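Local coordinates for nucleotidyltransferase-like protein (PDB 3C18) that is of unestablished function but probably belongs with the nucleotidyltransferases, joining a nucleotidyltransferase-like domain to a helical domain and a helix-turn-helix domain, at residues R232-D235 / H241-M244; L125-L130 / V260-R265; R7-E12 / K56-N61; L34-D39 / N84-H89. All coordinates share one frame; numbering follows the deposited sequence. Where two conformers were deposited one is given.

Contact 1 of 4, residues R232-D235 / H241-M244; sequences RERD and HELM
Arg234 reaches out of the loop 232-235 to meet Glu242 on helix 240-245, and this one pair of charged side chains makes the whole contact. Earlier in the loop, Arg232 NH2 makes a long, weak ion pair with the C-terminal carboxylate of Val290, and Glu233 forms a salt bridge with Arg248. Arg234 then points its side chain at the helix. With CG between the backbone N and the carbonyl carbon (chi1 77°) and a bend at chi3 (58°), its guanidinium approaches the carboxylate obliquely, the two planes 71° apart. Its NH1 lies 3.5 Å from Glu242 OE1, a long salt bridge with no direct hydrogen bond. A water closes the gap: it accepts from Arg234 NH1 at 2.6 Å, in the guanidinium plane, and donates to Glu242 OE1 at 2.8 Å. The order of elements here, helix 220-231, strand 238-239, helices 240-245 and 253-265, then a two-stranded hairpin, is consistent with a winged helix-turn-helix. Glu242 OE1 also accepts from Thr239 N, just before the helix, so this oxygen serves the helix start too. Trp238 adds a cation-pi contact to Arg234. The main chains stay far apart, the nearest CA pair being Arg234 and Leu243 at 11.5 Å, and a long arginine is needed to reach Glu242.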
loop_
_atom_site.group_PDB
_atom_site.type_symbol
_atom_site.label_atom_id
_atom_site.label_comp_id
_atom_site.label_asym_id
_atom_site.label_seq_id
_atom_site.Cartn_x
_atom_site.Cartn_y
_atom_site.Cartn_z
ATOM N N ARG A 232 -7.749 26.487 -3.453
ATOM C CA ARG A 232 -7.873 27.943 -3.417
ATOM C C ARG A 232 -7.049 28.586 -4.501
ATOM O O ARG A 232 -7.053 29.792 -4.612
ATOM C CB ARG A 232 -7.442 28.512 -2.076
ATOM C CG ARG A 232 -8.466 28.302 -1.025
ATOM C CD ARG A 232 -7.893 28.645 0.339
ATOM N NE ARG A 232 -8.919 28.415 1.350
ATOM C CZ ARG A 232 -8.690 27.808 2.503
ATOM N NH1 ARG A 232 -7.465 27.369 2.770
ATOM N NH2 ARG A 232 -9.677 27.622 3.368
ATOM N N GLU A 233 -6.346 27.777 -5.274
ATOM C CA GLU A 233 -5.579 28.300 -6.415
ATOM C C GLU A 233 -6.508 28.761 -7.520
ATOM O O GLU A 233 -6.074 29.337 -8.521
ATOM C CB GLU A 233 -4.565 27.307 -6.962
ATOM C CG GLU A 233 -3.390 27.219 -6.033
ATOM C CD GLU A 233 -2.259 26.369 -6.559
ATOM O OE1 GLU A 233 -2.509 25.408 -7.344
ATOM O OE2 GLU A 233 -1.110 26.667 -6.152
ATOM N N ARG A 234 -7.790 28.509 -7.325
ATOM C CA ARG A 234 -8.801 29.037 -8.244
ATOM C C ARG A 234 -9.937 29.575 -7.440
ATOM O O ARG A 234 -10.190 29.140 -6.329
ATOM C CB ARG A 234 -9.243 28.035 -9.321
ATOM C CG ARG A 234 -10.188 26.961 -8.895
ATOM C CD ARG A 234 -10.600 26.086 -10.070
ATOM N NE ARG A 234 -9.461 25.460 -10.724
ATOM C CZ ARG A 234 -9.557 24.536 -11.676
ATOM N NH1 ARG A 234 -10.746 24.119 -12.089
ATOM N NH2 ARG A 234 -8.465 24.014 -12.202
ATOM N N ASP A 235 -10.602 30.561 -8.015
ATOM C CA ASP A 235 -11.566 31.353 -7.279
ATOM C C ASP A 235 -12.995 30.903 -7.446
ATOM O O ASP A 235 -13.922 31.626 -7.132
ATOM C CB ASP A 235 -11.423 32.822 -7.666
ATOM C CG ASP A 235 -11.684 33.746 -6.488
ATOM O OD1 ASP A 235 -11.641 33.249 -5.326
ATOM O OD2 ASP A 235 -11.932 34.960 -6.717
ATOM N N HIS A 241 -14.350 15.639 -11.064
ATOM C CA HIS A 241 -13.430 15.241 -12.166
ATOM C C HIS A 241 -12.237 16.168 -12.259
ATOM O O HIS A 241 -11.098 15.751 -12.445
ATOM C CB HIS A 241 -14.157 15.126 -13.500
ATOM C CG HIS A 241 -13.339 14.494 -14.575
ATOM N ND1 HIS A 241 -12.700 13.288 -14.395
ATOM C CD2 HIS A 241 -13.081 14.878 -15.849
ATOM C CE1 HIS A 241 -12.061 12.972 -15.507
ATOM N NE2 HIS A 241 -12.283 13.912 -16.407
ATOM N N GLU A 242 -12.489 17.432 -12.062
ATOM C CA GLU A 242 -11.420 18.440 -12.123
ATOM C C GLU A 242 -10.392 18.213 -11.001
ATOM O O GLU A 242 -9.189 18.377 -11.159
ATOM C CB GLU A 242 -12.001 19.836 -12.026
ATOM C CG GLU A 242 -12.654 20.285 -13.331
ATOM C CD GLU A 242 -13.370 21.638 -13.223
ATOM O OE1 GLU A 242 -13.651 22.104 -12.103
ATOM O OE2 GLU A 242 -13.689 22.229 -14.287
ATOM N N LEU A 243 -10.902 17.882 -9.849
ATOM C CA LEU A 243 -10.059 17.586 -8.676
ATOM C C LEU A 243 -9.236 16.327 -8.939
ATOM O O LEU A 243 -8.024 16.266 -8.686
ATOM C CB LEU A 243 -10.915 17.397 -7.411
ATOM C CG LEU A 243 -11.525 18.599 -6.672
ATOM C CD1 LEU A 243 -12.444 18.134 -5.551
ATOM C CD2 LEU A 243 -10.466 19.523 -6.102
HETATM N N MSE A 244 -9.902 15.328 -9.487
HETATM C CA MSE A 244 -9.254 14.056 -9.789
HETATM C C MSE A 244 -8.173 14.163 -10.824
HETATM O O MSE A 244 -7.273 13.320 -10.862
HETATM C CB MSE A 244 -10.242 12.990 -10.239
HETATM C CG MSE A 244 -11.213 12.585 -9.196
HETATM SE SE MSE A 244 -10.514 11.419 -7.814
HETATM C CE MSE A 244 -10.175 9.929 -8.941
HETATM O O HOH W 1 -13.235 24.773 -11.500
#

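Contact 2 of 4, residues L125-L130 / V260-R265; sequences LSFAKL and VDFFIR
Phe127 and Phe262 reach toward each other from two helices whose backbones stay well apart, the CA of Phe127 lying 11.1 Å from the CA of Phe262. Segment 125-130 is an inner part of the long helix 116-142, while 260-265 is the last part of helix 253-265. Regular i to i-4 bonds, such as Ile264 N to Val260 O at 3.0 Å, keep the main chain of the second segment helical. Across so wide a separation of CA atoms, large side chains are needed for the two helices to touch. Both Phe127 and Phe262 hold CG anti to the backbone N (chi1 -175° and -177°), which carries their rings outward into the gap. There the side chains cross at about a right angle. Phe262 CE2 arrives at the edge of the Phe127 ring, near its plane, 3.7 Å from Phe127 CZ; the ring centroids are 5.8 Å apart and the planes stand at 59°. The contact joins the helical YgxA-like substrate-binding domain to the helix-turn-helix domain, and phenylalanine suits such a buried seam because it is large and wholly apolar. Phe263, whose own ring meets Phe228 edge-to-face, adds a looser touch, its CE1 lying 4.2 Å from Phe127 CE2. On the domain side, Leu163 and Leu216 pack against Phe127. Away from the rings, Arg265 NE donates to Asp261 OD2 at 2.9 Å, one helical turn back, coming from above the carboxylate plane; Arg31 of the second subunit shares the same oxygen in another salt bridge.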
loop_
_atom_site.group_PDB
_atom_site.type_symbol
_atom_site.label_atom_id
_atom_site.label_comp_id
_atom_site.label_asym_id
_atom_site.label_seq_id
_atom_site.Cartn_x
_atom_site.Cartn_y
_atom_site.Cartn_z
ATOM N N LEU A 125 -2.121 12.497 3.380
ATOM C CA LEU A 125 -2.096 11.056 3.122
ATOM C C LEU A 125 -2.292 10.254 4.403
ATOM O O LEU A 125 -2.973 9.264 4.422
ATOM C CB LEU A 125 -0.814 10.647 2.388
ATOM C CG LEU A 125 -0.744 11.185 0.933
ATOM C CD1 LEU A 125 0.670 11.106 0.303
ATOM C CD2 LEU A 125 -1.729 10.397 0.073
ATOM N N SER A 126 -1.727 10.731 5.499
ATOM C CA SER A 126 -1.856 10.052 6.795
ATOM C C SER A 126 -3.276 10.200 7.327
ATOM O O SER A 126 -3.929 9.248 7.806
ATOM C CB SER A 126 -0.850 10.665 7.779
ATOM O OG SER A 126 -0.823 9.967 9.000
ATOM N N PHE A 127 -3.766 11.413 7.212
ATOM C CA PHE A 127 -5.108 11.739 7.653
ATOM C C PHE A 127 -6.129 10.937 6.836
ATOM O O PHE A 127 -7.127 10.428 7.350
ATOM C CB PHE A 127 -5.389 13.238 7.481
ATOM C CG PHE A 127 -6.711 13.650 8.024
ATOM C CD1 PHE A 127 -6.834 13.989 9.364
ATOM C CD2 PHE A 127 -7.847 13.669 7.214
ATOM C CE1 PHE A 127 -8.068 14.342 9.898
ATOM C CE2 PHE A 127 -9.098 14.024 7.748
ATOM C CZ PHE A 127 -9.201 14.359 9.094
ATOM N N ALA A 128 -5.863 10.800 5.549
ATOM C CA ALA A 128 -6.787 10.020 4.671
ATOM C C ALA A 128 -6.928 8.575 5.173
ATOM O O ALA A 128 -8.030 7.972 5.242
ATOM C CB ALA A 128 -6.261 10.032 3.232
ATOM N N LYS A 129 -5.804 8.008 5.573
ATOM C CA LYS A 129 -5.788 6.592 5.982
ATOM C C LYS A 129 -6.387 6.436 7.371
ATOM O O LYS A 129 -7.067 5.435 7.695
ATOM C CB LYS A 129 -4.365 6.046 5.967
ATOM C CG LYS A 129 -3.706 5.945 4.606
ATOM C CD LYS A 129 -4.523 5.138 3.635
ATOM N N LEU A 130 -6.117 7.420 8.210
ATOM C CA LEU A 130 -6.711 7.421 9.578
ATOM C C LEU A 130 -8.234 7.403 9.463
ATOM O O LEU A 130 -8.950 6.668 10.159
ATOM C CB LEU A 130 -6.278 8.670 10.350
ATOM C CG LEU A 130 -7.046 9.159 11.569
ATOM C CD1 LEU A 130 -7.103 8.132 12.683
ATOM C CD2 LEU A 130 -6.378 10.480 12.042
ATOM N N VAL A 260 -13.224 14.586 0.807
ATOM C CA VAL A 260 -14.148 15.652 0.482
ATOM C C VAL A 260 -15.473 15.495 1.236
ATOM O O VAL A 260 -16.022 16.453 1.772
ATOM C CB VAL A 260 -14.340 15.802 -1.035
ATOM C CG1 VAL A 260 -15.591 16.589 -1.326
ATOM C CG2 VAL A 260 -13.120 16.483 -1.641
ATOM N N ASP A 261 -15.960 14.276 1.314
ATOM C CA ASP A 261 -17.210 13.973 2.022
ATOM C C ASP A 261 -17.084 14.389 3.461
ATOM O O ASP A 261 -17.986 14.974 4.087
ATOM C CB ASP A 261 -17.452 12.470 2.007
ATOM C CG ASP A 261 -18.732 12.055 2.731
ATOM O OD1 ASP A 261 -19.816 12.119 2.118
ATOM O OD2 ASP A 261 -18.656 11.578 3.883
ATOM N N PHE A 262 -15.920 14.078 3.999
ATOM C CA PHE A 262 -15.650 14.371 5.393
ATOM C C PHE A 262 -15.597 15.867 5.635
ATOM O O PHE A 262 -16.227 16.388 6.518
ATOM C CB PHE A 262 -14.350 13.757 5.813
ATOM C CG PHE A 262 -14.049 13.965 7.244
ATOM C CD1 PHE A 262 -14.679 13.232 8.182
ATOM C CD2 PHE A 262 -13.136 14.884 7.636
ATOM C CE1 PHE A 262 -14.390 13.401 9.539
ATOM C CE2 PHE A 262 -12.837 15.066 8.990
ATOM C CZ PHE A 262 -13.459 14.316 9.926
ATOM N N PHE A 263 -14.841 16.559 4.808
ATOM C CA PHE A 263 -14.661 17.987 4.977
ATOM C C PHE A 263 -15.996 18.746 4.800
ATOM O O PHE A 263 -16.226 19.778 5.391
ATOM C CB PHE A 263 -13.593 18.504 4.040
ATOM C CG PHE A 263 -12.202 17.987 4.342
ATOM C CD1 PHE A 263 -11.731 17.963 5.616
ATOM C CD2 PHE A 263 -11.353 17.589 3.332
ATOM C CE1 PHE A 263 -10.466 17.516 5.865
ATOM C CE2 PHE A 263 -10.072 17.151 3.593
ATOM C CZ PHE A 263 -9.643 17.119 4.853
ATOM N N ILE A 264 -16.900 18.181 4.012
ATOM C CA ILE A 264 -18.218 18.811 3.797
ATOM C C ILE A 264 -18.974 18.715 5.094
ATOM O O ILE A 264 -19.584 19.657 5.544
ATOM C CB ILE A 264 -19.034 18.115 2.673
ATOM C CG1 ILE A 264 -18.429 18.456 1.293
ATOM C CG2 ILE A 264 -20.486 18.552 2.757
ATOM C CD1 ILE A 264 -19.009 17.698 0.217
ATOM N N ARG A 265 -18.881 17.568 5.738
ATOM C CA ARG A 265 -19.618 17.347 6.992
ATOM C C ARG A 265 -19.035 18.157 8.145
ATOM O O ARG A 265 -19.700 18.406 9.120
ATOM C CB ARG A 265 -19.635 15.874 7.348
ATOM C CG ARG A 265 -20.546 15.085 6.441
ATOM C CD ARG A 265 -20.613 13.620 6.816
ATOM N NE ARG A 265 -19.409 12.919 6.391
ATOM C CZ ARG A 265 -18.557 12.302 7.212
ATOM N NH1 ARG A 265 -18.795 12.252 8.519
ATOM N NH2 ARG A 265 -17.481 11.710 6.711
#

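Contact 3 of 4, residues R7-E12 / K56-N61; sequences RTIYSE and KHYRLN
Ile9 of helix 2-15 lies against Tyr58 of strand 53-60, and these two form the tight half of the contact. The local axes of helix and strand pass 9.8 Å apart at 135°, so the helix runs obliquely against the strand. Ile9 uses both branches. CG2, set anti to the backbone N, sits over one face of the tyrosine ring, 4.1 Å from its centroid, a CH-pi contact; CD1 presses on the stem, 3.6 Å from Tyr58 CB. A beta-branched residue with a long arm suits this place, since it can touch ring and stem at once, and Val65 and Leu67 of the next strand close round it in the nucleotidyltransferase-like domain. The looser side lies toward the end of the strand. There Leu60 CD2 meets Thr8 CB at 3.8 Å, and Leu60 CB is 4.3 Å from Ile9 CD1. Thr8 itself is exposed, and it meets the leucine through carbon alone. Tyr58 and Leu60 turn to the helix, whereas Arg59 between them points away from it and pairs with Glu282 of the second subunit, whose strand continues the sheet antiparallel to this one. With only carbon contacts across it, the helix is probably positioned by shape and burial, while the strand's backbone polar groups serve the sheet.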
loop_
_atom_site.group_PDB
_atom_site.type_symbol
_atom_site.label_atom_id
_atom_site.label_comp_id
_atom_site.label_asym_id
_atom_site.label_seq_id
_atom_site.Cartn_x
_atom_site.Cartn_y
_atom_site.Cartn_z
ATOM N N ARG A 7 34.999 -1.274 -8.037
ATOM C CA ARG A 7 35.292 -0.527 -9.259
ATOM C C ARG A 7 34.931 -1.291 -10.520
ATOM O O ARG A 7 34.432 -0.721 -11.495
ATOM C CB ARG A 7 36.769 -0.119 -9.311
ATOM C CG ARG A 7 37.089 0.911 -10.374
ATOM C CD ARG A 7 38.552 1.287 -10.310
ATOM N NE ARG A 7 38.899 1.903 -9.035
ATOM C CZ ARG A 7 40.143 2.114 -8.620
ATOM N NH1 ARG A 7 41.165 1.744 -9.373
ATOM N NH2 ARG A 7 40.369 2.681 -7.452
ATOM N N THR A 8 35.179 -2.587 -10.483
ATOM C CA THR A 8 34.954 -3.451 -11.646
ATOM C C THR A 8 33.466 -3.576 -11.931
ATOM O O THR A 8 33.045 -3.918 -13.044
ATOM C CB THR A 8 35.570 -4.848 -11.430
ATOM O OG1 THR A 8 36.998 -4.735 -11.382
ATOM C CG2 THR A 8 35.181 -5.794 -12.546
ATOM N N ILE A 9 32.673 -3.280 -10.917
ATOM C CA ILE A 9 31.216 -3.370 -11.047
ATOM C C ILE A 9 30.598 -2.021 -11.419
ATOM O O ILE A 9 29.784 -1.941 -12.313
ATOM C CB ILE A 9 30.530 -3.909 -9.759
ATOM C CG1 ILE A 9 30.999 -5.336 -9.459
ATOM C CG2 ILE A 9 28.981 -3.864 -9.907
ATOM C CD1 ILE A 9 30.335 -6.002 -8.266
ATOM N N TYR A 10 30.996 -0.949 -10.749
ATOM C CA TYR A 10 30.280 0.326 -10.928
ATOM C C TYR A 10 30.787 1.130 -12.101
ATOM O O TYR A 10 30.085 1.984 -12.646
ATOM C CB TYR A 10 30.331 1.165 -9.649
ATOM C CG TYR A 10 31.598 1.959 -9.445
ATOM C CD1 TYR A 10 31.873 3.063 -10.233
ATOM C CD2 TYR A 10 32.495 1.638 -8.424
ATOM C CE1 TYR A 10 33.023 3.806 -10.043
ATOM C CE2 TYR A 10 33.666 2.378 -8.233
ATOM C CZ TYR A 10 33.912 3.459 -9.046
ATOM O OH TYR A 10 35.046 4.234 -8.882
ATOM N N SER A 11 32.001 0.832 -12.522
ATOM C CA SER A 11 32.668 1.700 -13.524
ATOM C C SER A 11 31.850 1.897 -14.784
ATOM O O SER A 11 31.775 2.989 -15.308
ATOM C CB SER A 11 34.090 1.224 -13.879
ATOM O OG SER A 11 35.015 1.695 -12.907
ATOM N N GLU A 12 31.199 0.842 -15.232
ATOM C CA GLU A 12 30.471 0.894 -16.509
ATOM C C GLU A 12 29.243 1.831 -16.347
ATOM O O GLU A 12 28.779 2.458 -17.304
ATOM C CB GLU A 12 30.062 -0.524 -16.953
ATOM N N LYS A 56 20.352 -6.022 -9.093
ATOM C CA LYS A 56 21.332 -6.976 -9.630
ATOM C C LYS A 56 22.217 -7.426 -8.458
ATOM O O LYS A 56 22.495 -6.654 -7.569
ATOM C CB LYS A 56 22.189 -6.284 -10.697
ATOM C CG LYS A 56 21.379 -5.556 -11.766
ATOM C CD LYS A 56 22.268 -4.958 -12.847
ATOM C CE LYS A 56 21.475 -4.035 -13.806
ATOM N NZ LYS A 56 22.151 -3.698 -15.120
ATOM N N HIS A 57 22.601 -8.693 -8.466
ATOM C CA HIS A 57 23.447 -9.311 -7.412
ATOM C C HIS A 57 24.727 -9.896 -7.981
ATOM O O HIS A 57 24.701 -10.688 -8.901
ATOM C CB HIS A 57 22.725 -10.457 -6.686
ATOM C CG HIS A 57 21.667 -10.010 -5.736
ATOM N ND1 HIS A 57 20.762 -10.884 -5.169
ATOM C CD2 HIS A 57 21.330 -8.777 -5.297
ATOM C CE1 HIS A 57 19.942 -10.205 -4.384
ATOM N NE2 HIS A 57 20.277 -8.930 -4.428
ATOM N N TYR A 58 25.828 -9.507 -7.366
ATOM C CA TYR A 58 27.171 -9.887 -7.767
ATOM C C TYR A 58 28.020 -10.417 -6.622
ATOM O O TYR A 58 27.788 -10.117 -5.460
ATOM C CB TYR A 58 27.915 -8.633 -8.254
ATOM C CG TYR A 58 27.252 -7.906 -9.398
ATOM C CD1 TYR A 58 27.374 -8.368 -10.707
ATOM C CD2 TYR A 58 26.514 -6.744 -9.175
ATOM C CE1 TYR A 58 26.772 -7.706 -11.745
ATOM C CE2 TYR A 58 25.911 -6.070 -10.217
ATOM C CZ TYR A 58 26.042 -6.561 -11.488
ATOM O OH TYR A 58 25.449 -5.897 -12.522
ATOM N N ARG A 59 29.014 -11.214 -6.980
ATOM C CA ARG A 59 30.146 -11.513 -6.067
ATOM C C ARG A 59 31.441 -11.172 -6.805
ATOM O O ARG A 59 31.669 -11.567 -7.954
ATOM C CB ARG A 59 30.179 -12.951 -5.541
ATOM C CG ARG A 59 31.137 -13.093 -4.353
ATOM C CD ARG A 59 31.049 -14.460 -3.723
ATOM N NE ARG A 59 31.511 -15.498 -4.616
ATOM C CZ ARG A 59 31.409 -16.792 -4.355
ATOM N NH1 ARG A 59 30.861 -17.195 -3.227
ATOM N NH2 ARG A 59 31.838 -17.685 -5.222
ATOM N N LEU A 60 32.242 -10.341 -6.171
ATOM C CA LEU A 60 33.517 -9.957 -6.748
ATOM C C LEU A 60 34.579 -10.374 -5.765
ATOM O O LEU A 60 34.792 -9.755 -4.703
ATOM C CB LEU A 60 33.606 -8.471 -7.094
ATOM C CG LEU A 60 34.962 -8.117 -7.712
ATOM C CD1 LEU A 60 35.346 -9.045 -8.878
ATOM C CD2 LEU A 60 35.011 -6.664 -8.131
ATOM N N ASN A 61 35.222 -11.465 -6.155
ATOM C CA ASN A 61 36.181 -12.141 -5.334
ATOM C C ASN A 61 35.410 -12.754 -4.189
ATOM O O ASN A 61 34.720 -13.781 -4.345
ATOM C CB ASN A 61 37.275 -11.184 -4.878
ATOM C CG ASN A 61 38.145 -10.711 -6.070
ATOM O OD1 ASN A 61 38.333 -11.456 -7.047
ATOM N ND2 ASN A 61 38.644 -9.480 -6.006
#

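Contact 4 of 4, residues L34-D39 / N84-H89; sequences LTDQFD and NRRAVH
Leu34 and His89 cross at about a right angle, the leucine methyls laid over one face of the imidazole. CD1 is 4.0 Å from the His89 ring centroid, a CH-pi contact, while CD2 sits 3.7 Å from His89 NE2. Holding Leu34 CG anti to its own N (chi1 -176°) swings the branched end toward helix 85-93; a forked, apolar side chain suits the flat face it rests on, with CD1 toward the rim. One helical turn earlier, Arg86 crosses Asp36, again roughly perpendicular. Its NH1 donates to Asp36 OD1 at 2.8 Å along a nearly straight path (167°). The oxygen lies in the guanidinium plane and is approached on the syn side, but from a direction tilted out of the carboxylate plane, the two planes being 40° apart. A water accepts from Arg86 NH2 at 3.1 Å and donates to Asp36 OD1, closing a second route between the same two groups. Asp36 occupies a type I' turn from Thr35 to Phe38, braced by Thr35 OG1 donating to Phe38 O at 2.8 Å, and the helix opposite begins with Asn84 as N-cap, whose OD1 accepts from Ala87 N. This ties a loop beside the central sheet of the nucleotidyltransferase-like domain to helix 85-93. Arg86 NH1 also donates to Ser33 O, and Asp36 OD2 receives Ser66 and His68 of strand 63-71. With both carboxylate oxygens engaged, the rotation of Asp36 should be well fixed, and a salt bridge beside an apolar cover implies that the loop is held by charge and burial together.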
loop_
_atom_site.group_PDB
_atom_site.type_symbol
_atom_site.label_atom_id
_atom_site.label_comp_id
_atom_site.label_asym_id
_atom_site.label_seq_id
_atom_site.Cartn_x
_atom_site.Cartn_y
_atom_site.Cartn_z
ATOM N N LEU A 34 19.843 -3.839 5.718
ATOM C CA LEU A 34 20.156 -2.551 5.086
ATOM C C LEU A 34 20.845 -2.736 3.737
ATOM O O LEU A 34 20.732 -1.900 2.814
ATOM C CB LEU A 34 21.086 -1.709 5.984
ATOM C CG LEU A 34 21.385 -0.296 5.454
ATOM C CD1 LEU A 34 20.124 0.593 5.586
ATOM C CD2 LEU A 34 22.586 0.355 6.139
ATOM N N THR A 35 21.560 -3.847 3.634
ATOM C CA THR A 35 22.385 -4.119 2.452
ATOM C C THR A 35 22.000 -5.441 1.814
ATOM O O THR A 35 22.817 -6.092 1.170
ATOM C CB THR A 35 23.899 -4.098 2.785
ATOM O OG1 THR A 35 24.177 -5.020 3.831
ATOM C CG2 THR A 35 24.329 -2.734 3.234
ATOM N N ASP A 36 20.736 -5.802 1.995
ATOM C CA ASP A 36 20.154 -6.986 1.385
ATOM C C ASP A 36 20.842 -8.274 1.785
ATOM O O ASP A 36 20.857 -9.238 1.027
ATOM C CB ASP A 36 20.234 -6.874 -0.141
ATOM C CG ASP A 36 19.111 -6.023 -0.736
ATOM O OD1 ASP A 36 18.267 -5.573 0.033
ATOM O OD2 ASP A 36 19.068 -5.860 -1.976
ATOM N N GLN A 37 21.426 -8.275 2.973
ATOM C CA GLN A 37 22.119 -9.488 3.522
ATOM C C GLN A 37 23.393 -9.784 2.746
ATOM O O GLN A 37 23.926 -10.913 2.746
ATOM C CB GLN A 37 21.216 -10.719 3.543
ATOM C CG GLN A 37 20.162 -10.672 4.670
ATOM C CD GLN A 37 18.910 -9.912 4.261
ATOM O OE1 GLN A 37 18.505 -9.946 3.101
ATOM N NE2 GLN A 37 18.297 -9.216 5.211
ATOM N N PHE A 38 23.833 -8.735 2.057
ATOM C CA PHE A 38 25.110 -8.708 1.328
ATOM C C PHE A 38 26.096 -7.810 2.058
ATOM O O PHE A 38 25.773 -7.258 3.106
ATOM C CB PHE A 38 24.917 -8.253 -0.127
ATOM C CG PHE A 38 24.493 -9.359 -1.046
ATOM C CD1 PHE A 38 24.091 -10.578 -0.540
ATOM C CD2 PHE A 38 24.499 -9.194 -2.397
ATOM C CE1 PHE A 38 23.714 -11.598 -1.377
ATOM C CE2 PHE A 38 24.118 -10.210 -3.224
ATOM C CZ PHE A 38 23.712 -11.413 -2.713
ATOM N N ASP A 39 27.272 -7.640 1.462
ATOM C CA ASP A 39 28.415 -6.968 2.101
ATOM C C ASP A 39 28.447 -5.488 1.798
ATOM O O ASP A 39 28.870 -4.670 2.615
ATOM C CB ASP A 39 29.754 -7.573 1.624
ATOM C CG ASP A 39 29.890 -9.043 1.955
ATOM O OD1 ASP A 39 29.579 -9.406 3.093
ATOM O OD2 ASP A 39 30.308 -9.839 1.082
ATOM N N ASN A 84 10.161 5.341 1.584
ATOM C CA ASN A 84 11.277 4.358 1.580
ATOM C C ASN A 84 12.386 4.743 2.524
ATOM O O ASN A 84 13.316 5.429 2.149
ATOM C CB ASN A 84 11.841 4.196 0.158
ATOM C CG ASN A 84 12.780 3.007 0.019
ATOM O OD1 ASN A 84 13.383 2.561 0.981
ATOM N ND2 ASN A 84 12.920 2.504 -1.197
ATOM N N ARG A 85 12.255 4.288 3.759
ATOM C CA ARG A 85 13.155 4.679 4.831
ATOM C C ARG A 85 14.583 4.239 4.578
ATOM O O ARG A 85 15.536 4.942 4.931
ATOM C CB ARG A 85 12.645 4.170 6.197
ATOM C CG ARG A 85 11.335 4.910 6.668
ATOM C CD ARG A 85 11.456 6.482 6.551
ATOM N NE ARG A 85 12.368 7.010 7.570
ATOM C CZ ARG A 85 12.786 8.269 7.635
ATOM N NH1 ARG A 85 12.372 9.149 6.746
ATOM N NH2 ARG A 85 13.630 8.645 8.587
ATOM N N ARG A 86 14.733 3.080 3.965
ATOM C CA ARG A 86 16.089 2.568 3.644
ATOM C C ARG A 86 16.794 3.509 2.718
ATOM O O ARG A 86 17.958 3.804 2.888
ATOM C CB ARG A 86 16.093 1.208 2.956
ATOM C CG ARG A 86 16.257 0.084 3.879
ATOM C CD ARG A 86 16.875 -1.118 3.170
ATOM N NE ARG A 86 16.226 -1.399 1.893
ATOM C CZ ARG A 86 16.470 -2.451 1.132
ATOM N NH1 ARG A 86 17.350 -3.358 1.526
ATOM N NH2 ARG A 86 15.820 -2.602 -0.024
ATOM N N ALA A 87 16.063 3.987 1.729
ATOM C CA ALA A 87 16.667 4.865 0.709
ATOM C C ALA A 87 17.157 6.152 1.347
ATOM O O ALA A 87 18.208 6.664 0.983
ATOM C CB ALA A 87 15.707 5.154 -0.425
ATOM N N VAL A 88 16.401 6.660 2.310
ATOM C CA VAL A 88 16.800 7.894 2.999
ATOM C C VAL A 88 18.145 7.632 3.654
ATOM O O VAL A 88 19.072 8.424 3.537
ATOM C CB VAL A 88 15.775 8.382 4.060
ATOM C CG1 VAL A 88 16.383 9.474 4.931
ATOM C CG2 VAL A 88 14.502 8.866 3.397
ATOM N N HIS A 89 18.238 6.469 4.278
ATOM C CA HIS A 89 19.441 6.043 5.005
ATOM C C HIS A 89 20.605 5.889 4.055
ATOM O O HIS A 89 21.727 6.305 4.345
ATOM C CB HIS A 89 19.212 4.694 5.708
ATOM C CG HIS A 89 20.325 4.287 6.619
ATOM N ND1 HIS A 89 20.124 3.972 7.944
ATOM C CD2 HIS A 89 21.660 4.171 6.406
ATOM C CE1 HIS A 89 21.283 3.676 8.510
ATOM N NE2 HIS A 89 22.233 3.789 7.599
HETATM O O HOH W 2 15.440 -5.273 -1.534
#

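How the contacts relate
From the N terminus, contact 3 closes the first loop, bringing helix 2-15 back against strand 53-60. Contact 4 begins inside that loop, at 34-39, and closes beyond it at 84-89, so the two cross; they also touch, His57 against Phe38. Contact 3 ties helix 2-15 to the sheet, and contact 4 ties the loop before strand 40-46 to helix 85-93. Later, contact 2 closes a much longer loop from helix 116-142 to helix 253-265, tying the helical domain to the helix-turn-helix domain. Contact 1 nests within it as a short local closure, and Leu243 meets Val260 between them. The two pairs follow in series, and contacts 2 and 4 stay about 11 Å apart at their nearest atoms.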